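Local coordinates for putative uncharacterized protein smu.1108c (Streptococcus mutans, PDB 3L7Y) that is of unknown physiological role but binds magnesium and probably acts as a phosphatase of the haloacid dehalogenase-like hydrolase family, at residues G53-N58 with E87-C92; Q61-Q66 with V295-L300. One frame throughout, in Å; residues are numbered along the deposited sequence.

Overall arrangement
Both contacts use the helix 57-69, which packs beside the Rossmann-like sheet of the hydrolase core. Interaction 1 lies at its N-terminal end, where the 53-58 turn meets the loop after helix 82-86; interaction 2 lies one turn further on, against the C-terminal helix 291-301. Their centres are 15 Å apart and they touch where Cys92 SG packs on Leu64 CD1 at 3.7 Å. Interaction 1 is the nearer to the magnesium site of Asp43, Asp45 and Asp252: the side chain of His88 is about 5 Å from that of Asp45. In interaction 2, the side chain of Ile296 stays about 12 Å from that of Asp43.

Interaction 1 (G53-N58 with E87-C92); sequences GSYDHN and EHFPDC
Tyr55 reaches from the 53-58 turn to the 87-92 loop and ties the two together through the backbone carbonyl of His88. Its CB points at the loop, and chi1 of 67°, with CG between the backbone N and the carbonyl carbon, carries the ring toward the 87-92 loop. Along the ring, Tyr55 CE1 passes 3.4 Å from His88 O, with the oxygen at the ring edge and near its plane. Tyr55 CZ lies 4.1 Å from Phe89 CE2, and the phenol ends in a short hydrogen bond, Tyr55 OH to His88 O at 2.7 Å. The hydroxyl is the donor, tilted 22° from the carbonyl plane. Phe89 CD2 lies beside the same hydroxyl, and the Tyr55 and Phe89 rings meet obliquely, their planes 38° apart. Within the turn, His57 lies over one face of the Tyr55 ring, placing His57 CE1 3.8 Å above its plane towards the rim, while Phe48 meets the tyrosine from outside the two segments. One polar link therefore sits among His57, Phe48 and Phe89, which probably limit how far the phenol can swing. A second link runs through water: one molecule donates to Gly53 O at 2.8 Å and also hydrogen-bonds His88 ND1, in the plane of the imidazole at its edge, at 2.7 Å. Asp56 OD1 caps Arg59 N at the start of helix 57-69. The side chain of His88 also touches Met44 and Leu49. The Tyr55 link is structural, whereas the His88 end of the contact lies near Asp45, at the rim of the magnesium site of a haloacid dehalogenase-like fold.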
loop_
_atom_site.group_PDB
_atom_site.type_symbol
_atom_site.label_atom_id
_atom_site.label_comp_id
_atom_site.label_asym_id
_atom_site.label_seq_id
_atom_site.Cartn_x
_atom_site.Cartn_y
_atom_site.Cartn_z
ATOM N N GLY A 53 -15.037 -0.681 -4.908
ATOM C CA GLY A 53 -13.711 -0.724 -5.498
ATOM C C GLY A 53 -13.541 0.295 -6.607
ATOM O O GLY A 53 -12.604 0.214 -7.406
ATOM N N SER A 54 -14.444 1.269 -6.652
ATOM C CA SER A 54 -14.404 2.286 -7.694
ATOM C C SER A 54 -14.346 3.671 -7.051
ATOM O O SER A 54 -14.149 3.792 -5.841
ATOM C CB SER A 54 -15.614 2.148 -8.627
ATOM O OG SER A 54 -15.526 3.019 -9.750
ATOM N N TYR A 55 -14.507 4.715 -7.855
ATOM C CA TYR A 55 -14.497 6.078 -7.331
ATOM C C TYR A 55 -15.126 7.031 -8.338
ATOM O O TYR A 55 -15.393 6.652 -9.477
ATOM C CB TYR A 55 -13.066 6.516 -6.998
ATOM C CG TYR A 55 -12.176 6.653 -8.211
ATOM C CD1 TYR A 55 -11.513 5.554 -8.744
ATOM C CD2 TYR A 55 -12.007 7.883 -8.830
ATOM C CE1 TYR A 55 -10.697 5.682 -9.869
ATOM C CE2 TYR A 55 -11.201 8.020 -9.943
ATOM C CZ TYR A 55 -10.548 6.920 -10.453
ATOM O OH TYR A 55 -9.757 7.078 -11.558
ATOM N N ASP A 56 -15.350 8.271 -7.925
ATOM C CA ASP A 56 -16.019 9.247 -8.779
ATOM C C ASP A 56 -15.066 9.778 -9.839
ATOM O O ASP A 56 -14.436 10.823 -9.666
ATOM C CB ASP A 56 -16.578 10.393 -7.929
ATOM C CG ASP A 56 -17.591 11.238 -8.683
ATOM O OD1 ASP A 56 -17.409 11.443 -9.898
ATOM O OD2 ASP A 56 -18.564 11.706 -8.059
ATOM N N HIS A 57 -14.962 9.040 -10.942
ATOM C CA HIS A 57 -13.990 9.345 -11.976
ATOM C C HIS A 57 -14.083 10.788 -12.459
ATOM O O HIS A 57 -13.076 11.494 -12.511
ATOM C CB HIS A 57 -14.153 8.383 -13.151
ATOM C CG HIS A 57 -13.628 7.006 -12.876
ATOM N ND1 HIS A 57 -14.344 6.064 -12.166
ATOM C CD2 HIS A 57 -12.460 6.414 -13.214
ATOM C CE1 HIS A 57 -13.638 4.952 -12.078
ATOM N NE2 HIS A 57 -12.489 5.137 -12.705
ATOM N N ASN A 58 -15.292 11.220 -12.813
ATOM C CA ASN A 58 -15.503 12.576 -13.300
ATOM C C ASN A 58 -15.054 13.623 -12.285
ATOM O O ASN A 58 -14.300 14.540 -12.617
ATOM C CB ASN A 58 -16.972 12.795 -13.672
ATOM C CG ASN A 58 -17.393 11.996 -14.895
ATOM O OD1 ASN A 58 -16.657 11.898 -15.881
ATOM N ND2 ASN A 58 -18.592 11.428 -14.840
ATOM N N GLU A 87 -4.094 0.859 -13.280
ATOM C CA GLU A 87 -5.332 0.491 -13.974
ATOM C C GLU A 87 -6.502 1.353 -13.496
ATOM O O GLU A 87 -7.491 1.525 -14.211
ATOM C CB GLU A 87 -5.675 -0.982 -13.740
ATOM C CG GLU A 87 -4.828 -1.983 -14.509
ATOM C CD GLU A 87 -5.279 -3.413 -14.259
ATOM O OE1 GLU A 87 -5.216 -4.230 -15.188
ATOM O OE2 GLU A 87 -5.716 -3.716 -13.132
ATOM N N HIS A 88 -6.395 1.882 -12.279
ATOM C CA HIS A 88 -7.462 2.711 -11.716
ATOM C C HIS A 88 -7.484 4.102 -12.363
ATOM O O HIS A 88 -8.469 4.830 -12.269
ATOM C CB HIS A 88 -7.295 2.857 -10.193
ATOM C CG HIS A 88 -7.549 1.599 -9.421
ATOM N ND1 HIS A 88 -8.817 1.117 -9.176
ATOM C CD2 HIS A 88 -6.698 0.741 -8.809
ATOM C CE1 HIS A 88 -8.737 0.011 -8.462
ATOM N NE2 HIS A 88 -7.461 -0.241 -8.226
ATOM N N PHE A 89 -6.385 4.467 -13.010
ATOM C CA PHE A 89 -6.234 5.781 -13.621
ATOM C C PHE A 89 -5.847 5.642 -15.105
ATOM O O PHE A 89 -4.812 6.152 -15.548
ATOM C CB PHE A 89 -5.191 6.579 -12.837
ATOM C CG PHE A 89 -5.499 6.679 -11.360
ATOM C CD1 PHE A 89 -4.916 5.814 -10.448
ATOM C CD2 PHE A 89 -6.384 7.630 -10.891
ATOM C CE1 PHE A 89 -5.204 5.910 -9.089
ATOM C CE2 PHE A 89 -6.681 7.719 -9.543
ATOM C CZ PHE A 89 -6.090 6.858 -8.638
ATOM N N PRO A 90 -6.700 4.964 -15.880
ATOM C CA PRO A 90 -6.341 4.582 -17.253
ATOM C C PRO A 90 -5.930 5.784 -18.084
ATOM O O PRO A 90 -5.022 5.663 -18.913
ATOM C CB PRO A 90 -7.641 3.992 -17.819
ATOM C CG PRO A 90 -8.531 3.748 -16.648
ATOM C CD PRO A 90 -8.114 4.700 -15.571
ATOM N N ASP A 91 -6.587 6.923 -17.864
ATOM C CA ASP A 91 -6.407 8.072 -18.738
ATOM C C ASP A 91 -5.492 9.149 -18.170
ATOM O O ASP A 91 -5.257 10.161 -18.826
ATOM C CB ASP A 91 -7.761 8.706 -19.091
ATOM C CG ASP A 91 -8.710 7.738 -19.788
ATOM O OD1 ASP A 91 -8.237 6.838 -20.520
ATOM O OD2 ASP A 91 -9.936 7.890 -19.598
ATOM N N CYS A 92 -4.979 8.962 -16.958
ATOM C CA CYS A 92 -4.136 10.002 -16.392
ATOM C C CYS A 92 -3.012 9.477 -15.502
ATOM O O CYS A 92 -2.299 10.268 -14.892
ATOM C CB CYS A 92 -4.988 11.029 -15.622
ATOM S SG CYS A 92 -5.670 10.345 -14.116
HETATM O O HOH W 1 -11.409 1.518 -9.555
#

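Interaction 2 (Q61-Q66 with V295-L300); sequences QRILKQ and VIDNYL
Ile63 faces the helix 291-301 and fills the tight part of this helix pair. Ile63 CG2 meets Ile296 CG2 at 3.5 Å, branch against branch, the two side chains crossing at a slant. The other branch turns to Asp297: with CG1 beside the backbone N, it crosses the carboxylate at a slant, Ile63 CG1 coming to 3.4 Å from Asp297 OD1. Leu300 continues the apolar strip one turn later, Leu300 CD1 lying 3.8 Å from Gln66 CB, and Leu67 adds to it by touching both Ile296 and Leu300. The other flank is polar and more exposed. There Arg62 leaves its helix with a chain bent at chi2 and chi3, which brings the guanidinium back over the gap to meet Asp297 from the opposite direction. It grips the carboxylate end-on with two nitrogens: Arg62 NH2 to Asp297 OD1 at 2.7 Å and Arg62 NH1 to Asp297 OD2 at 3.0 Å. OD1 offers its syn lone pair, whereas NH1 approaches OD2 on the syn side but 24° out of the carboxylate plane; the two flat groups are turned 30° against each other. Arg59 forms a further salt bridge to OD2, so two arginines of helix 57-69 converge on one aspartate, which probably keeps it ionised. The charged pair borders the apolar strip, with Asp297 OD1 shared between Arg62 and the flank of Ile63. The axes of the two short segments approach to 10.9 Å at 38°, and the isoleucine and leucine side chains fill the interface. Helix 57-69 lies between the parallel neighbouring strands 39-42 and 73-77, so the chain's last helix packs here on a beta-alpha-beta crossover of the Rossmann-like haloacid dehalogenase core.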
loop_
_atom_site.group_PDB
_atom_site.type_symbol
_atom_site.label_atom_id
_atom_site.label_comp_id
_atom_site.label_asym_id
_atom_site.label_seq_id
_atom_site.Cartn_x
_atom_site.Cartn_y
_atom_site.Cartn_z
ATOM N N GLN A 61 -11.193 13.656 -12.024
ATOM C CA GLN A 61 -10.439 14.229 -13.126
ATOM C C GLN A 61 -10.528 15.761 -13.121
ATOM O O GLN A 61 -9.571 16.445 -13.475
ATOM C CB GLN A 61 -10.874 13.621 -14.470
ATOM C CG GLN A 61 -10.352 12.193 -14.654
ATOM C CD GLN A 61 -10.768 11.555 -15.962
ATOM O OE1 GLN A 61 -11.952 11.519 -16.301
ATOM N NE2 GLN A 61 -9.790 11.024 -16.701
ATOM N N ARG A 62 -11.672 16.296 -12.705
ATOM C CA ARG A 62 -11.836 17.741 -12.613
ATOM C C ARG A 62 -10.989 18.287 -11.461
ATOM O O ARG A 62 -10.394 19.362 -11.557
ATOM C CB ARG A 62 -13.315 18.100 -12.424
ATOM C CG ARG A 62 -13.655 19.546 -12.752
ATOM C CD ARG A 62 -13.574 20.447 -11.528
ATOM N NE ARG A 62 -14.504 20.019 -10.483
ATOM C CZ ARG A 62 -14.641 19.853 -9.168
ATOM N NH1 ARG A 62 -15.449 19.326 -8.256
ATOM N NH2 ARG A 62 -13.591 19.764 -8.360
ATOM N N ILE A 63 -10.941 17.538 -10.366
ATOM C CA ILE A 63 -10.072 17.900 -9.256
ATOM C C ILE A 63 -8.615 17.857 -9.702
ATOM O O ILE A 63 -7.832 18.744 -9.379
ATOM C CB ILE A 63 -10.303 16.989 -8.053
ATOM C CG1 ILE A 63 -11.652 17.310 -7.413
ATOM C CG2 ILE A 63 -9.199 17.160 -7.023
ATOM C CD1 ILE A 63 -11.932 16.497 -6.158
ATOM N N LEU A 64 -8.274 16.853 -10.499
ATOM C CA LEU A 64 -6.893 16.640 -10.906
ATOM C C LEU A 64 -6.415 17.828 -11.741
ATOM O O LEU A 64 -5.281 18.287 -11.596
ATOM C CB LEU A 64 -6.785 15.345 -11.724
ATOM C CG LEU A 64 -5.566 14.440 -11.562
ATOM C CD1 LEU A 64 -5.205 13.799 -12.919
ATOM C CD2 LEU A 64 -4.368 15.178 -10.946
ATOM N N LYS A 65 -7.282 18.306 -12.633
ATOM C CA LYS A 65 -6.963 19.467 -13.451
ATOM C C LYS A 65 -6.674 20.658 -12.552
ATOM O O LYS A 65 -5.765 21.445 -12.817
ATOM C CB LYS A 65 -8.120 19.791 -14.398
ATOM C CG LYS A 65 -8.249 21.271 -14.747
ATOM N N GLN A 66 -7.431 20.780 -11.497
ATOM C CA GLN A 66 -7.193 21.860 -10.581
ATOM C C GLN A 66 -5.897 21.746 -9.842
ATOM O O GLN A 66 -5.174 22.690 -9.761
ATOM C CB GLN A 66 -8.341 21.961 -9.649
ATOM C CG GLN A 66 -9.530 22.296 -10.403
ATOM C CD GLN A 66 -10.343 23.169 -9.642
ATOM O OE1 GLN A 66 -11.444 22.803 -9.254
ATOM N NE2 GLN A 66 -9.809 24.337 -9.340
ATOM N N VAL A 295 -12.775 16.342 0.933
ATOM C CA VAL A 295 -11.770 17.133 1.632
ATOM C C VAL A 295 -10.953 17.941 0.638
ATOM O O VAL A 295 -10.659 19.100 0.881
ATOM C CB VAL A 295 -10.836 16.240 2.476
ATOM C CG1 VAL A 295 -9.625 17.030 2.976
ATOM C CG2 VAL A 295 -11.608 15.630 3.636
ATOM N N ILE A 296 -10.608 17.336 -0.495
ATOM C CA ILE A 296 -9.814 18.035 -1.496
ATOM C C ILE A 296 -10.570 19.205 -2.123
ATOM O O ILE A 296 -9.998 20.280 -2.275
ATOM C CB ILE A 296 -9.303 17.100 -2.620
ATOM C CG1 ILE A 296 -8.448 15.967 -2.044
ATOM C CG2 ILE A 296 -8.505 17.903 -3.636
ATOM C CD1 ILE A 296 -8.101 14.875 -3.100
ATOM N N ASP A 297 -11.838 18.997 -2.500
ATOM C CA ASP A 297 -12.674 20.086 -2.997
ATOM C C ASP A 297 -12.861 21.182 -1.950
ATOM O O ASP A 297 -12.966 22.360 -2.288
ATOM C CB ASP A 297 -14.039 19.581 -3.477
ATOM C CG ASP A 297 -14.069 19.305 -4.968
ATOM O OD1 ASP A 297 -13.182 19.812 -5.695
ATOM O OD2 ASP A 297 -14.989 18.590 -5.421
ATOM N N ASN A 298 -12.920 20.785 -0.683
ATOM C CA ASN A 298 -12.994 21.737 0.414
ATOM C C ASN A 298 -11.723 22.577 0.461
ATOM O O ASN A 298 -11.783 23.799 0.601
ATOM C CB ASN A 298 -13.177 20.999 1.751
ATOM C CG ASN A 298 -13.556 21.923 2.885
ATOM O OD1 ASN A 298 -12.981 21.859 3.972
ATOM N ND2 ASN A 298 -14.521 22.789 2.638
ATOM N N TYR A 299 -10.570 21.921 0.351
ATOM C CA TYR A 299 -9.307 22.649 0.385
ATOM C C TYR A 299 -9.207 23.604 -0.793
ATOM O O TYR A 299 -8.871 24.777 -0.619
ATOM C CB TYR A 299 -8.077 21.729 0.406
ATOM C CG TYR A 299 -6.796 22.522 0.228
ATOM C CD1 TYR A 299 -6.241 23.235 1.291
ATOM C CD2 TYR A 299 -6.171 22.603 -1.009
ATOM C CE1 TYR A 299 -5.082 23.986 1.133
ATOM C CE2 TYR A 299 -5.011 23.350 -1.182
ATOM C CZ TYR A 299 -4.470 24.042 -0.108
ATOM O OH TYR A 299 -3.324 24.790 -0.279
ATOM N N LEU A 300 -9.500 23.095 -1.979
ATOM C CA LEU A 300 -9.478 23.902 -3.156
ATOM C C LEU A 300 -10.439 25.084 -3.032
ATOM O O LEU A 300 -10.099 26.172 -3.376
ATOM C CB LEU A 300 -9.798 23.081 -4.396
ATOM C CG LEU A 300 -8.802 22.071 -4.953
ATOM C CD1 LEU A 300 -9.407 21.362 -6.066
ATOM C CD2 LEU A 300 -7.580 22.701 -5.333
#